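PDB 6QPS: polysaccharide Lyase Family 6 from Bacteroides cellulosilyticus, which cleaves alginate as a calcium-containing lyase specific for mannuronic acid, probably by beta-elimination as in other family 6 polysaccharide lyases. Local coordinates for residues K29-M34 / H57-I62. Numbering follows the deposited sequence. Where two conformers were deposited one is given.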
loop_
_atom_site.group_PDB
_atom_site.type_symbol
_atom_site.label_atom_id
_atom_site.label_comp_id
_atom_site.label_asym_id
_atom_site.label_seq_id
_atom_site.Cartn_x
_atom_site.Cartn_y
_atom_site.Cartn_z
ATOM N N LYS A 29 32.380 -15.797 -4.498
ATOM C CA LYS A 29 33.595 -15.436 -5.220
ATOM C C LYS A 29 33.351 -15.182 -6.702
ATOM O O LYS A 29 34.257 -14.690 -7.385
ATOM C CB LYS A 29 34.643 -16.540 -5.066
ATOM C CG LYS A 29 34.280 -17.832 -5.786
ATOM C CD LYS A 29 35.399 -18.871 -5.653
ATOM C CE LYS A 29 35.150 -20.061 -6.571
ATOM N NZ LYS A 29 35.237 -19.678 -8.008
ATOM N N ASP A 30 32.167 -15.515 -7.217
ATOM C CA ASP A 30 31.890 -15.429 -8.647
ATOM C C ASP A 30 30.983 -14.254 -9.000
ATOM O O ASP A 30 30.331 -14.285 -10.047
ATOM C CB ASP A 30 31.242 -16.719 -9.154
ATOM C CG ASP A 30 32.044 -17.958 -8.820
ATOM O OD1 ASP A 30 33.237 -18.027 -9.205
ATOM O OD2 ASP A 30 31.471 -18.868 -8.167
ATOM N N VAL A 31 30.904 -13.237 -8.146
ATOM C CA VAL A 31 30.013 -12.093 -8.407
ATOM C C VAL A 31 30.256 -11.524 -9.783
ATOM O O VAL A 31 29.258 -11.235 -10.511
ATOM C CB VAL A 31 30.091 -11.089 -7.299
ATOM C CG1 VAL A 31 29.626 -9.717 -7.780
ATOM C CG2 VAL A 31 29.265 -11.533 -6.080
ATOM N N PRO A 32 31.482 -11.275 -10.271
ATOM C CA PRO A 32 31.657 -10.700 -11.602
ATOM C C PRO A 32 30.992 -11.520 -12.699
ATOM O O PRO A 32 30.243 -10.968 -13.515
ATOM C CB PRO A 32 33.183 -10.610 -11.769
ATOM C CG PRO A 32 33.705 -10.511 -10.357
ATOM C CD PRO A 32 32.767 -11.357 -9.521
ATOM N N ALA A 33 31.228 -12.838 -12.727
ATOM C CA ALA A 33 30.628 -13.684 -13.757
ATOM C C ALA A 33 29.114 -13.749 -13.602
ATOM O O ALA A 33 28.392 -13.843 -14.597
ATOM C CB ALA A 33 31.227 -15.092 -13.689
ATOM N N MET A 34 28.622 -13.715 -12.363
ATOM C CA MET A 34 27.182 -13.725 -12.130
ATOM C C MET A 34 26.532 -12.486 -12.726
ATOM O O MET A 34 25.535 -12.583 -13.458
ATOM C CB MET A 34 26.910 -13.803 -10.622
ATOM C CG MET A 34 25.428 -13.868 -10.236
ATOM S SD MET A 34 25.148 -13.611 -8.459
ATOM C CE MET A 34 25.335 -11.828 -8.339
ATOM N N HIS A 57 28.343 -9.603 -1.454
ATOM C CA HIS A 57 28.540 -8.229 -1.018
ATOM C C HIS A 57 28.779 -7.315 -2.213
ATOM O O HIS A 57 29.485 -7.674 -3.159
ATOM C CB HIS A 57 29.756 -8.105 -0.092
ATOM C CG HIS A 57 29.569 -8.715 1.261
ATOM N ND1 HIS A 57 28.866 -8.097 2.272
ATOM C CD2 HIS A 57 30.014 -9.887 1.775
ATOM C CE1 HIS A 57 28.873 -8.866 3.346
ATOM N NE2 HIS A 57 29.578 -9.952 3.077
ATOM N N ASN A 58 28.193 -6.120 -2.153
ATOM C CA ASN A 58 28.542 -5.015 -3.052
ATOM C C ASN A 58 28.418 -5.402 -4.527
ATOM O O ASN A 58 29.362 -5.260 -5.317
ATOM C CB ASN A 58 29.942 -4.475 -2.738
ATOM C CG ASN A 58 30.026 -3.854 -1.361
ATOM O OD1 ASN A 58 29.207 -3.005 -1.000
ATOM N ND2 ASN A 58 31.003 -4.284 -0.577
ATOM N N LEU A 59 27.219 -5.855 -4.906
ATOM C CA LEU A 59 26.963 -6.111 -6.318
ATOM C C LEU A 59 27.014 -4.821 -7.124
ATOM O O LEU A 59 27.296 -4.850 -8.325
ATOM C CB LEU A 59 25.598 -6.768 -6.508
ATOM C CG LEU A 59 25.368 -8.126 -5.851
ATOM C CD1 LEU A 59 23.939 -8.635 -6.156
ATOM C CD2 LEU A 59 26.390 -9.138 -6.310
ATOM N N LYS A 60 26.726 -3.689 -6.497
ATOM C CA LYS A 60 26.792 -2.379 -7.160
ATOM C C LYS A 60 25.839 -2.382 -8.360
ATOM O O LYS A 60 24.698 -2.850 -8.234
ATOM C CB LYS A 60 28.240 -2.010 -7.460
ATOM C CG LYS A 60 29.099 -1.809 -6.205
ATOM C CD LYS A 60 30.575 -1.623 -6.543
ATOM C CE LYS A 60 31.190 -2.921 -7.058
ATOM N NZ LYS A 60 31.795 -2.775 -8.419
ATOM N N GLU A 61 26.252 -1.849 -9.510
ATOM C CA GLU A 61 25.361 -1.753 -10.658
ATOM C C GLU A 61 25.216 -3.140 -11.268
ATOM O O GLU A 61 26.205 -3.727 -11.738
ATOM C CB GLU A 61 25.911 -0.758 -11.677
ATOM C CG GLU A 61 25.887 0.693 -11.199
ATOM C CD GLU A 61 26.069 1.684 -12.331
ATOM O OE1 GLU A 61 25.867 2.893 -12.097
ATOM O OE2 GLU A 61 26.423 1.256 -13.450
ATOM N N ILE A 62 23.994 -3.666 -11.256
ATOM C CA ILE A 62 23.706 -4.997 -11.782
ATOM C C ILE A 62 22.396 -4.948 -12.558
ATOM O O ILE A 62 21.416 -4.337 -12.114
ATOM C CB ILE A 62 23.687 -6.060 -10.663
ATOM C CG1 ILE A 62 23.270 -7.433 -11.197
ATOM C CG2 ILE A 62 22.763 -5.626 -9.518
ATOM C CD1 ILE A 62 23.414 -8.566 -10.167
#
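V31 and M34 of the first helical turn pack onto L59, and M34 also reaches I62. All contacts between 29-34 and 57-62 are apolar; no hydrogen bond crosses. L59 CD2 is the shared point. V31 straddles it with both methyls, CG1 at 3.6 Å and CG2 at 3.7 Å from L59 CD2. In the conformer given here, one of two deposited, the methyl of M34 meets the same atom, with CE 3.5 Å from L59 CD2. L59 CD1 is a looser neighbour, 4.1 Å from M34 CE. In this conformer the M34 side chain leaves the helix extended, CG anti to the backbone N (chi1 -178°). It then bends at the thioether (chi3 77°), which carries CE over to L59. The M34 side chain runs roughly perpendicular to that of L59. I62 adds a more distant touch, with its CD1 4.2 Å from M34 CE.

The fold is a right-handed parallel beta-helix, as in chondroitinase B and its relatives. Helix 31-40 caps its N-terminal end, and strand 54-67 belongs to the first coils. L59 and I62 therefore lie between the cap and the next coil: L59 also touches I86 and L90, and I62 touches L90 and L92. F26 packs on M34 as well. The calcium site lies away from this contact.

One polar bond borders the apolar patch. K35 NZ, one residue past M34, donates a hydrogen bond to L59 O, a direct polar tie between helix and strand. Away from the contact, D30 precedes the helix as its N-cap residue without capping it through its carboxylate. K29 NZ forms a salt bridge with D30 OD1 at 2.9 Å, approaching on the syn side and 19° out of the carboxylate plane. D30 OD2 accepts a hydrogen bond from S27 N. The helical turn begins with M34 N bonded to D30 O at 2.9 Å.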